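Side-chain contacts in hypothetical membrane protein (Corynebacterium glutamicum, PDB 6JSB), which binds heme through its HtaA-family domain and probably passes it on within the heme uptake machinery of Corynebacteria: residues G38-R43 with S53-T58; N81-D86 with P92-L97; N103-F108 with T114-F119. One frame throughout, in Å; residues are numbered along the deposited sequence.

Contact 1: residues G38-R43 with S53-T58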
loop_
_atom_site.group_PDB
_atom_site.type_symbol
_atom_site.label_atom_id
_atom_site.label_comp_id
_atom_site.label_asym_id
_atom_site.label_seq_id
_atom_site.Cartn_x
_atom_site.Cartn_y
_atom_site.Cartn_z
ATOM N N GLY A 38 -14.048 13.010 1.926
ATOM C CA GLY A 38 -13.457 12.029 1.048
ATOM C C GLY A 38 -13.614 10.635 1.623
ATOM O O GLY A 38 -14.702 10.276 2.110
ATOM N N GLY A 39 -12.555 9.864 1.642
ATOM C CA GLY A 39 -12.662 8.511 2.151
ATOM C C GLY A 39 -11.681 7.660 1.385
ATOM O O GLY A 39 -10.586 8.123 1.048
ATOM N N ILE A 40 -12.040 6.382 1.208
ATOM C CA ILE A 40 -11.132 5.421 0.584
ATOM C C ILE A 40 -11.786 4.829 -0.667
ATOM O O ILE A 40 -12.946 4.382 -0.612
ATOM C CB ILE A 40 -10.762 4.309 1.602
ATOM C CG1 ILE A 40 -10.039 4.953 2.803
ATOM C CG2 ILE A 40 -9.970 3.144 0.926
ATOM C CD1 ILE A 40 -9.597 3.983 3.918
ATOM N N GLU A 41 -11.065 4.834 -1.791
ATOM C CA GLU A 41 -11.502 4.173 -3.013
ATOM C C GLU A 41 -10.432 3.179 -3.434
ATOM O O GLU A 41 -9.238 3.447 -3.294
ATOM C CB GLU A 41 -11.762 5.199 -4.161
ATOM C CG GLU A 41 -12.351 4.590 -5.433
ATOM C CD GLU A 41 -12.931 5.634 -6.399
ATOM O OE1 GLU A 41 -12.336 6.721 -6.546
ATOM O OE2 GLU A 41 -14.010 5.389 -6.993
ATOM N N VAL A 42 -10.852 2.002 -3.905
ATOM C CA VAL A 42 -9.890 0.993 -4.351
ATOM C C VAL A 42 -10.117 0.718 -5.843
ATOM O O VAL A 42 -11.194 1.013 -6.383
ATOM C CB VAL A 42 -9.978 -0.311 -3.505
ATOM C CG1 VAL A 42 -9.884 0.049 -1.993
ATOM C CG2 VAL A 42 -11.278 -1.077 -3.860
ATOM N N ARG A 43 -9.100 0.153 -6.518
ATOM C CA ARG A 43 -9.208 -0.070 -7.942
ATOM C C ARG A 43 -8.262 -1.195 -8.373
ATOM O O ARG A 43 -7.374 -1.631 -7.619
ATOM C CB ARG A 43 -8.886 1.219 -8.720
ATOM C CG ARG A 43 -7.413 1.655 -8.550
ATOM C CD ARG A 43 -7.184 2.944 -9.359
ATOM N NE ARG A 43 -5.758 3.322 -9.390
ATOM C CZ ARG A 43 -5.147 3.935 -8.389
ATOM N NH1 ARG A 43 -5.808 4.233 -7.257
ATOM N NH2 ARG A 43 -3.846 4.266 -8.535
ATOM N N SER A 53 -10.672 0.908 11.706
ATOM C CA SER A 53 -9.648 -0.056 12.156
ATOM C C SER A 53 -9.945 -1.455 11.668
ATOM O O SER A 53 -9.025 -2.276 11.648
ATOM C CB SER A 53 -9.553 -0.110 13.687
ATOM O OG SER A 53 -9.250 1.180 14.234
ATOM N N ALA A 54 -11.172 -1.714 11.217
ATOM C CA ALA A 54 -11.503 -3.056 10.739
ATOM C C ALA A 54 -11.258 -3.239 9.263
ATOM O O ALA A 54 -11.444 -4.342 8.740
ATOM C CB ALA A 54 -12.979 -3.349 11.045
ATOM N N ARG A 55 -10.866 -2.186 8.558
ATOM C CA ARG A 55 -10.763 -2.306 7.116
ATOM C C ARG A 55 -9.578 -3.196 6.758
ATOM O O ARG A 55 -8.476 -3.106 7.360
ATOM C CB ARG A 55 -10.567 -0.926 6.468
ATOM C CG ARG A 55 -10.489 -1.015 4.917
ATOM C CD ARG A 55 -10.489 0.411 4.361
ATOM N NE ARG A 55 -11.796 1.129 4.460
ATOM C CZ ARG A 55 -12.749 1.023 3.546
ATOM N NH1 ARG A 55 -12.664 0.141 2.535
ATOM N NH2 ARG A 55 -13.830 1.818 3.644
ATOM N N GLU A 56 -9.802 -4.008 5.741
ATOM C CA GLU A 56 -8.731 -4.878 5.187
ATOM C C GLU A 56 -8.628 -4.646 3.693
ATOM O O GLU A 56 -9.619 -4.270 3.027
ATOM C CB GLU A 56 -9.100 -6.365 5.445
ATOM C CG GLU A 56 -9.059 -6.695 6.947
ATOM C CD GLU A 56 -9.379 -8.148 7.223
ATOM O OE1 GLU A 56 -10.558 -8.432 7.392
ATOM O OE2 GLU A 56 -8.454 -9.011 7.234
ATOM N N PHE A 57 -7.419 -4.852 3.139
ATOM C CA PHE A 57 -7.257 -4.821 1.691
ATOM C C PHE A 57 -6.586 -6.096 1.228
ATOM O O PHE A 57 -5.589 -6.517 1.848
ATOM C CB PHE A 57 -6.310 -3.647 1.226
ATOM C CG PHE A 57 -6.750 -2.272 1.610
ATOM C CD1 PHE A 57 -5.989 -1.539 2.525
ATOM C CD2 PHE A 57 -7.883 -1.700 1.028
ATOM C CE1 PHE A 57 -6.359 -0.219 2.890
ATOM C CE2 PHE A 57 -8.229 -0.419 1.360
ATOM C CZ PHE A 57 -7.502 0.322 2.303
ATOM N N THR A 58 -7.067 -6.681 0.127
ATOM C CA THR A 58 -6.276 -7.735 -0.517
ATOM C C THR A 58 -5.809 -7.190 -1.860
ATOM O O THR A 58 -6.561 -6.480 -2.539
ATOM C CB THR A 58 -7.040 -9.052 -0.754
ATOM O OG1 THR A 58 -8.005 -8.845 -1.790
ATOM C CG2 THR A 58 -7.702 -9.518 0.526
#
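Ile40 lies against both Phe57 and Arg55, and Val42 against Phe57, on a chain segment that is not their strand's hydrogen-bonding neighbour. The CA atoms of Ile40 and Arg55 lie 10.1 Å apart, too far for a backbone ladder, so side chains alone bridge the gap. Alternate residues of a strand point the same way, and here both reach one aromatic ring, while Ile40 also covers an arginine.

The apolar part centres on the CE2 corner of the Phe57 ring. Ile40 CG2 reaches it at the edge, in the plane of the ring, 4.0 Å from Phe57 CE2. Val42 CG1 comes to the same corner at a slant, 3.8 Å from Phe57 CE2. A face of this ring carries the aliphatic CG of Arg55, so the ring meets carbon both at its rim and above it.

The second kind of contact is between an alkyl chain and a flat cation. Ile40 and Arg55 lie alongside each other, running in opposite senses, with Ile40 CB over the centre of one guanidinium face and Ile40 CD1 3.6 Å from Arg55 NE. The arginine begins with CG anti to its own N (chi1 -179°) and then bends at chi3 (-72°), which turns a face of the guanidinium to the isoleucine. No hydrogen bond crosses between the segments. The charge is answered by a salt bridge from Arg55 NE to Glu25 and a hydrogen bond from Arg55 NH1 to Thr48, which hold the group while carbon packs on its face.

Helix 18-24, which carries the heme-ligating Tyr23, touches Ile40 and Phe57 through Asn21. Val75 of strand 68-81 packs on Ile40, Val42 and Phe57, while Thr48 of strand 47-49 meets Val42 and Phe57.

Contact 2: residues N81-D86 with P92-L97. With HEM (protoporphyrin IX containing Fe), chain C.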
loop_
_atom_site.group_PDB
_atom_site.type_symbol
_atom_site.label_atom_id
_atom_site.label_comp_id
_atom_site.label_asym_id
_atom_site.label_seq_id
_atom_site.Cartn_x
_atom_site.Cartn_y
_atom_site.Cartn_z
ATOM N N ASN A 81 -10.567 18.309 3.395
ATOM C CA ASN A 81 -10.875 19.110 2.220
ATOM C C ASN A 81 -10.945 20.599 2.543
ATOM O O ASN A 81 -11.790 21.048 3.317
ATOM C CB ASN A 81 -12.187 18.684 1.576
ATOM C CG ASN A 81 -12.260 19.187 0.147
ATOM O OD1 ASN A 81 -12.316 20.409 -0.071
ATOM N ND2 ASN A 81 -12.177 18.293 -0.821
ATOM N N HIS A 82 -10.106 21.374 1.862
ATOM C CA HIS A 82 -9.918 22.793 2.148
ATOM C C HIS A 82 -10.962 23.679 1.481
ATOM O O HIS A 82 -10.962 24.916 1.688
ATOM C CB HIS A 82 -8.526 23.148 1.656
ATOM C CG HIS A 82 -8.077 24.525 2.005
ATOM N ND1 HIS A 82 -7.979 24.962 3.309
ATOM C CD2 HIS A 82 -7.658 25.549 1.224
ATOM C CE1 HIS A 82 -7.539 26.212 3.315
ATOM N NE2 HIS A 82 -7.340 26.590 2.064
ATOM N N TYR A 83 -11.823 23.109 0.640
ATOM C CA TYR A 83 -12.747 23.915 -0.170
ATOM C C TYR A 83 -14.121 23.969 0.483
ATOM O O TYR A 83 -14.663 22.918 0.854
ATOM C CB TYR A 83 -12.849 23.300 -1.570
ATOM C CG TYR A 83 -13.862 23.987 -2.441
ATOM C CD1 TYR A 83 -13.613 25.243 -2.978
ATOM C CD2 TYR A 83 -15.054 23.368 -2.715
ATOM C CE1 TYR A 83 -14.575 25.886 -3.806
ATOM C CE2 TYR A 83 -16.014 23.970 -3.516
ATOM C CZ TYR A 83 -15.786 25.226 -4.059
ATOM O OH TYR A 83 -16.771 25.815 -4.831
ATOM N N SER A 84 -14.704 25.180 0.585
ATOM C CA SER A 84 -16.009 25.283 1.242
ATOM C C SER A 84 -17.009 26.061 0.397
ATOM O O SER A 84 -18.037 26.525 0.923
ATOM C CB SER A 84 -15.878 25.921 2.625
ATOM O OG SER A 84 -15.219 27.156 2.551
ATOM N N GLY A 85 -16.733 26.225 -0.894
ATOM C CA GLY A 85 -17.682 26.811 -1.828
ATOM C C GLY A 85 -18.794 25.827 -2.181
ATOM O O GLY A 85 -18.935 24.760 -1.583
ATOM N N ASP A 86 -19.610 26.216 -3.168
ATOM C CA ASP A 86 -20.810 25.459 -3.540
ATOM C C ASP A 86 -20.629 24.691 -4.828
ATOM O O ASP A 86 -21.569 24.029 -5.273
ATOM C CB ASP A 86 -22.039 26.413 -3.677
ATOM C CG ASP A 86 -22.326 27.151 -2.402
ATOM O OD1 ASP A 86 -22.424 28.385 -2.447
ATOM O OD2 ASP A 86 -22.380 26.484 -1.345
ATOM N N PRO A 92 -12.629 17.657 -5.572
ATOM C CA PRO A 92 -11.589 16.644 -5.733
ATOM C C PRO A 92 -10.187 17.212 -5.780
ATOM O O PRO A 92 -9.233 16.454 -5.517
ATOM C CB PRO A 92 -11.947 15.979 -7.064
ATOM C CG PRO A 92 -13.481 16.138 -7.131
ATOM C CD PRO A 92 -13.679 17.538 -6.613
ATOM N N ASP A 93 -10.052 18.492 -6.114
ATOM C CA ASP A 93 -8.754 19.163 -6.226
ATOM C C ASP A 93 -8.314 19.823 -4.924
ATOM O O ASP A 93 -7.295 20.547 -4.917
ATOM C CB ASP A 93 -8.848 20.230 -7.310
ATOM C CG ASP A 93 -9.104 19.648 -8.688
ATOM O OD1 ASP A 93 -8.717 18.505 -8.916
ATOM O OD2 ASP A 93 -9.655 20.371 -9.546
ATOM N N ASN A 94 -9.073 19.651 -3.830
ATOM C CA ASN A 94 -8.787 20.444 -2.640
ATOM C C ASN A 94 -8.634 19.617 -1.367
ATOM O O ASN A 94 -8.727 20.182 -0.267
ATOM C CB ASN A 94 -9.862 21.529 -2.461
ATOM C CG ASN A 94 -9.610 22.712 -3.393
ATOM O OD1 ASN A 94 -8.764 23.531 -3.096
ATOM N ND2 ASN A 94 -10.277 22.759 -4.543
ATOM N N PHE A 95 -8.359 18.304 -1.462
ATOM C CA PHE A 95 -8.095 17.512 -0.266
ATOM C C PHE A 95 -6.653 17.767 0.195
ATOM O O PHE A 95 -5.693 17.507 -0.544
ATOM C CB PHE A 95 -8.302 16.029 -0.559
ATOM C CG PHE A 95 -9.743 15.639 -0.663
ATOM C CD1 PHE A 95 -10.506 15.566 0.472
ATOM C CD2 PHE A 95 -10.312 15.339 -1.907
ATOM C CE1 PHE A 95 -11.851 15.142 0.377
ATOM C CE2 PHE A 95 -11.666 14.943 -2.017
ATOM C CZ PHE A 95 -12.424 14.854 -0.855
ATOM N N ILE A 96 -6.495 18.304 1.396
ATOM C CA ILE A 96 -5.115 18.516 1.884
ATOM C C ILE A 96 -4.370 17.204 2.044
ATOM O O ILE A 96 -3.151 17.132 1.791
ATOM C CB ILE A 96 -5.145 19.323 3.188
ATOM C CG1 ILE A 96 -5.615 20.755 2.818
ATOM C CG2 ILE A 96 -3.745 19.342 3.788
ATOM C CD1 ILE A 96 -5.950 21.641 4.054
ATOM N N LEU A 97 -5.052 16.155 2.514
ATOM C CA LEU A 97 -4.497 14.820 2.584
ATOM C C LEU A 97 -5.008 14.096 1.339
ATOM O O LEU A 97 -6.231 13.929 1.138
ATOM C CB LEU A 97 -4.902 14.110 3.885
ATOM C CG LEU A 97 -4.218 12.766 4.134
ATOM C CD1 LEU A 97 -4.540 12.436 5.593
ATOM C CD2 LEU A 97 -4.764 11.662 3.188
HETATM C CHA HEM C . -2.828 12.073 12.329
HETATM C CHB HEM C . -4.828 16.434 11.638
HETATM C CHC HEM C . -2.863 16.519 7.162
HETATM C CHD HEM C . -1.141 11.973 7.764
HETATM C C1A HEM C . -3.463 13.283 12.533
HETATM C C2A HEM C . -3.982 13.704 13.821
HETATM C C3A HEM C . -4.561 14.918 13.662
HETATM C C4A HEM C . -4.395 15.275 12.253
HETATM C CMA HEM C . -5.268 15.790 14.745
HETATM C CAA HEM C . -3.854 12.870 15.113
HETATM C CBA HEM C . -5.111 12.036 15.314
HETATM C CGA HEM C . -4.846 10.981 16.364
HETATM O O1A HEM C . -5.819 10.273 16.745
HETATM O O2A HEM C . -3.656 10.851 16.795
HETATM C C1B HEM C . -4.477 16.823 10.375
HETATM C C2B HEM C . -4.862 18.088 9.747
HETATM C C3B HEM C . -4.319 18.123 8.518
HETATM C C4B HEM C . -3.589 16.868 8.293
HETATM C CMB HEM C . -5.710 19.157 10.493
HETATM C CAB HEM C . -4.407 19.228 7.423
HETATM C CBB HEM C . -5.387 20.137 7.422
HETATM C C1C HEM C . -2.232 15.295 6.917
HETATM C C2C HEM C . -1.568 14.922 5.691
HETATM C C3C HEM C . -1.126 13.648 5.821
HETATM C C4C HEM C . -1.443 13.204 7.176
HETATM C CMC HEM C . -1.504 15.784 4.403
HETATM C CAC HEM C . -0.427 12.905 4.695
HETATM C CBC HEM C . -0.584 11.592 4.613
HETATM C C1D HEM C . -1.448 11.632 9.064
HETATM C C2D HEM C . -1.076 10.383 9.689
HETATM C C3D HEM C . -1.532 10.382 10.960
HETATM C C4D HEM C . -2.237 11.635 11.175
HETATM C CMD HEM C . -0.229 9.307 8.977
HETATM C CAD HEM C . -1.353 9.229 11.996
HETATM C CBD HEM C . -2.654 8.387 11.942
HETATM C CGD HEM C . -2.480 7.226 12.918
HETATM O O1D HEM C . -2.548 7.507 14.164
HETATM O O2D HEM C . -2.256 6.070 12.415
HETATM N NA HEM C . -3.706 14.280 11.565
HETATM N NB HEM C . -3.749 16.108 9.447
HETATM N NC HEM C . -2.112 14.226 7.810
HETATM N ND HEM C . -2.165 12.338 9.991
HETATM FE FE HEM C . -3.106 14.139 9.526
#
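Asn81 meets Phe95 and Asn94 with both ends of its amide, each doing a different job. ND2 stands 3.2 Å above the plane of the Phe95 ring, over its centre, with the amide turned nearly upright on the ring (78° between planes). The same nitrogen gives a hydrogen bond to Ala91 O. OD1 turns back to accept from Tyr83 N at 2.8 Å, in the carbonyl plane, closing an Asx turn. CG lies anti to the backbone N (chi1 -161°), and this swings the amide across so that both tasks can be met.

Asn94 takes part through its carbonyl and its CB. The carbonyl O accepts from His82 N at 2.8 Å in an almost straight bond (176°) and is also approached by the CA-H of Asn81. Asn94 CB packs against both Asn81 OD1 and Tyr83 CB, 3.6 Å from the latter, while Asn94 ND2 is tied to Gln90 O.

His82 packs by its CB against Ile96 CD1, at 3.8 Å, with the imidazole slanting past the same methyl. Ile96 CD1 also touches the vinyl carbon CBB of heme, and Ile96 CG2 lies 3.7 Å from CAB of the same vinyl group. Leu97 CG lies 3.6 Å from heme C3C, so the loop contact continues directly into the heme pocket.

The contact stands where strands 68-81 and 95-109 part into their connecting loop. Ile96 and Leu97 form a classic beta bulge opposite Gly79, Phe95 packs on Thr78, and helix 18-24 meets Leu97 through Tyr23, the axial ligand of the iron, and Leu24.

Contact 3: residues N103-F108 with T114-F119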
loop_
_atom_site.group_PDB
_atom_site.type_symbol
_atom_site.label_atom_id
_atom_site.label_comp_id
_atom_site.label_asym_id
_atom_site.label_seq_id
_atom_site.Cartn_x
_atom_site.Cartn_y
_atom_site.Cartn_z
ATOM N N ASN A 103 0.323 -0.651 -7.330
ATOM C CA ASN A 103 1.314 -1.619 -7.788
ATOM C C ASN A 103 2.438 -1.956 -6.793
ATOM O O ASN A 103 3.612 -1.846 -7.123
ATOM C CB ASN A 103 1.942 -1.126 -9.091
ATOM C CG ASN A 103 0.929 -0.913 -10.142
ATOM O OD1 ASN A 103 0.109 -1.808 -10.414
ATOM N ND2 ASN A 103 0.914 0.291 -10.709
ATOM N N PRO A 104 2.102 -2.395 -5.598
ATOM C CA PRO A 104 3.173 -2.750 -4.656
ATOM C C PRO A 104 3.974 -3.943 -5.141
ATOM O O PRO A 104 3.466 -4.837 -5.826
ATOM C CB PRO A 104 2.459 -3.081 -3.356
ATOM C CG PRO A 104 0.931 -3.076 -3.649
ATOM C CD PRO A 104 0.726 -2.653 -5.078
ATOM N N THR A 105 5.254 -3.912 -4.814
ATOM C CA THR A 105 6.144 -5.036 -5.123
ATOM C C THR A 105 6.783 -5.469 -3.811
ATOM O O THR A 105 7.307 -4.628 -3.078
ATOM C CB THR A 105 7.216 -4.629 -6.153
ATOM O OG1 THR A 105 6.579 -4.343 -7.426
ATOM C CG2 THR A 105 8.234 -5.758 -6.359
ATOM N N VAL A 106 6.823 -6.784 -3.547
ATOM C CA VAL A 106 7.538 -7.298 -2.381
ATOM C C VAL A 106 8.869 -7.864 -2.862
ATOM O O VAL A 106 8.897 -8.917 -3.508
ATOM C CB VAL A 106 6.699 -8.356 -1.671
ATOM C CG1 VAL A 106 7.505 -8.932 -0.546
ATOM C CG2 VAL A 106 5.371 -7.735 -1.173
ATOM N N LYS A 107 9.964 -7.148 -2.609
ATOM C CA LYS A 107 11.296 -7.682 -2.898
ATOM C C LYS A 107 11.691 -8.511 -1.693
ATOM O O LYS A 107 11.256 -8.222 -0.565
ATOM C CB LYS A 107 12.288 -6.534 -3.092
ATOM C CG LYS A 107 11.972 -5.714 -4.317
ATOM C CD LYS A 107 13.208 -5.615 -5.184
ATOM C CE LYS A 107 14.373 -5.104 -4.354
ATOM N NZ LYS A 107 15.665 -5.151 -5.093
ATOM N N PHE A 108 12.389 -9.626 -1.927
ATOM C CA PHE A 108 12.755 -10.442 -0.783
ATOM C C PHE A 108 14.102 -11.117 -1.028
ATOM O O PHE A 108 14.554 -11.327 -2.161
ATOM C CB PHE A 108 11.666 -11.531 -0.478
ATOM C CG PHE A 108 11.478 -12.491 -1.578
ATOM C CD1 PHE A 108 12.333 -13.609 -1.690
ATOM C CD2 PHE A 108 10.523 -12.270 -2.570
ATOM C CE1 PHE A 108 12.185 -14.478 -2.748
ATOM C CE2 PHE A 108 10.360 -13.159 -3.640
ATOM C CZ PHE A 108 11.210 -14.279 -3.703
ATOM N N THR A 114 11.563 -5.867 1.177
ATOM C CA THR A 114 11.334 -4.423 1.023
ATOM C C THR A 114 10.011 -4.304 0.300
ATOM O O THR A 114 9.764 -5.012 -0.686
ATOM C CB THR A 114 12.410 -3.715 0.211
ATOM O OG1 THR A 114 13.715 -3.996 0.783
ATOM C CG2 THR A 114 12.161 -2.211 0.276
ATOM N N LEU A 115 9.174 -3.382 0.763
ATOM C CA LEU A 115 7.885 -3.142 0.113
ATOM C C LEU A 115 8.067 -1.895 -0.756
ATOM O O LEU A 115 8.294 -0.803 -0.230
ATOM C CB LEU A 115 6.785 -2.915 1.153
ATOM C CG LEU A 115 5.350 -2.733 0.603
ATOM C CD1 LEU A 115 4.918 -3.897 -0.239
ATOM C CD2 LEU A 115 4.455 -2.554 1.850
ATOM N N LEU A 116 8.000 -2.068 -2.087
ATOM C CA LEU A 116 8.057 -0.973 -3.045
ATOM C C LEU A 116 6.646 -0.584 -3.438
ATOM O O LEU A 116 5.772 -1.442 -3.542
ATOM C CB LEU A 116 8.802 -1.375 -4.313
ATOM C CG LEU A 116 10.169 -2.028 -4.078
ATOM C CD1 LEU A 116 10.865 -2.302 -5.435
ATOM C CD2 LEU A 116 10.991 -1.126 -3.283
ATOM N N VAL A 117 6.404 0.710 -3.677
ATOM C CA VAL A 117 5.058 1.114 -4.094
ATOM C C VAL A 117 5.181 2.306 -5.021
ATOM O O VAL A 117 6.083 3.112 -4.909
ATOM C CB VAL A 117 4.100 1.512 -2.932
ATOM C CG1 VAL A 117 3.730 0.311 -2.073
ATOM C CG2 VAL A 117 4.630 2.679 -2.104
ATOM N N ASP A 118 4.227 2.410 -5.953
ATOM C CA ASP A 118 4.040 3.657 -6.686
ATOM C C ASP A 118 3.180 4.577 -5.823
ATOM O O ASP A 118 2.099 4.163 -5.352
ATOM C CB ASP A 118 3.308 3.440 -8.006
ATOM C CG ASP A 118 4.044 2.574 -8.987
ATOM O OD1 ASP A 118 5.251 2.294 -8.802
ATOM O OD2 ASP A 118 3.382 2.167 -9.974
ATOM N N PHE A 119 3.656 5.794 -5.561
ATOM C CA PHE A 119 2.884 6.664 -4.642
ATOM C C PHE A 119 2.716 8.044 -5.231
ATOM O O PHE A 119 3.496 8.499 -6.074
ATOM C CB PHE A 119 3.493 6.824 -3.214
ATOM C CG PHE A 119 4.744 7.672 -3.166
ATOM C CD1 PHE A 119 4.664 9.050 -2.987
ATOM C CD2 PHE A 119 5.961 7.079 -3.282
ATOM C CE1 PHE A 119 5.804 9.869 -2.977
ATOM C CE2 PHE A 119 7.131 7.877 -3.234
ATOM C CZ PHE A 119 7.046 9.261 -3.100
#
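Leu116 O accepts a hydrogen bond from Thr105 N at 2.8 Å. A weaker CA-H...O contact reaches the same oxygen, with Pro104 CA 3.1 Å from Leu116 O. Proline has no N-H to offer, so its contact with this carbonyl is made by CA-H. The return bond, from Leu116 N to Thr105 O, lies in the carbonyl plane. Lys107 and Thr114 form the next hydrogen-bonded pair, and Val106 and Leu115 the non-hydrogen-bonded pair between them. The strands run antiparallel, with 161° between their directions, as expected of a hairpin.

The two faces of this ladder differ. On one, Leu115 CD1 touches Val106 CG2 at 4.0 Å and also reaches Pro104 CB; Pro104 CB in turn lies 3.8 Å from Val117 CG1. On the other, Thr105 faces Leu116 CB to CB, and the alkyl part of Lys107 runs over the leucine, its CG 3.8 Å from Leu116 CD1. The lysine chain bends at chi2 and chi3, which leads its amino end away from Thr114 and Leu116.

At the end of the ladder a side-chain bond takes over. Asn103 ND2 donates to Asp118 OD2 at 3.2 Å, from within its own amide plane but on the anti side of the carboxylate, 35° out of the carboxylate plane. The side chain of Gln138 bonds to Thr105 OG1 and Asn103 O, and Thr105 OG1 also bonds to Lys70.

Backbone bonds thus set the register, while the chemistry of the side chains separates an oily face, of Pro104, Val106, Leu115 and Val117, from a mixed one. The carboxylate of Asp118 is shared between Asn103, at the corner of the chain, and Gln138 N, which donates to OD1, so each of its oxygens has a donor.

In the fold
The three contacts come one after another along the chain without overlap, and all reach one antiparallel beta-sheet of the HtaA-family domain. Contacts 1 and 2 have centres about 20 Å apart yet touch, Gly38 N lying 3.4 Å from Phe95 CE1. Contacts 2 and 3 both use strand 95-109, but their centres are about 30 Å apart; contact 3 lies about 18 Å from contact 1, centre to centre. Thus one long strand borders the heme at its beginning and forms a hairpin with 112-122 further on, so that contact 2 reaches the heme pocket through Ile96 and Leu97 while contacts 1 and 3 belong to the sheet that carries it.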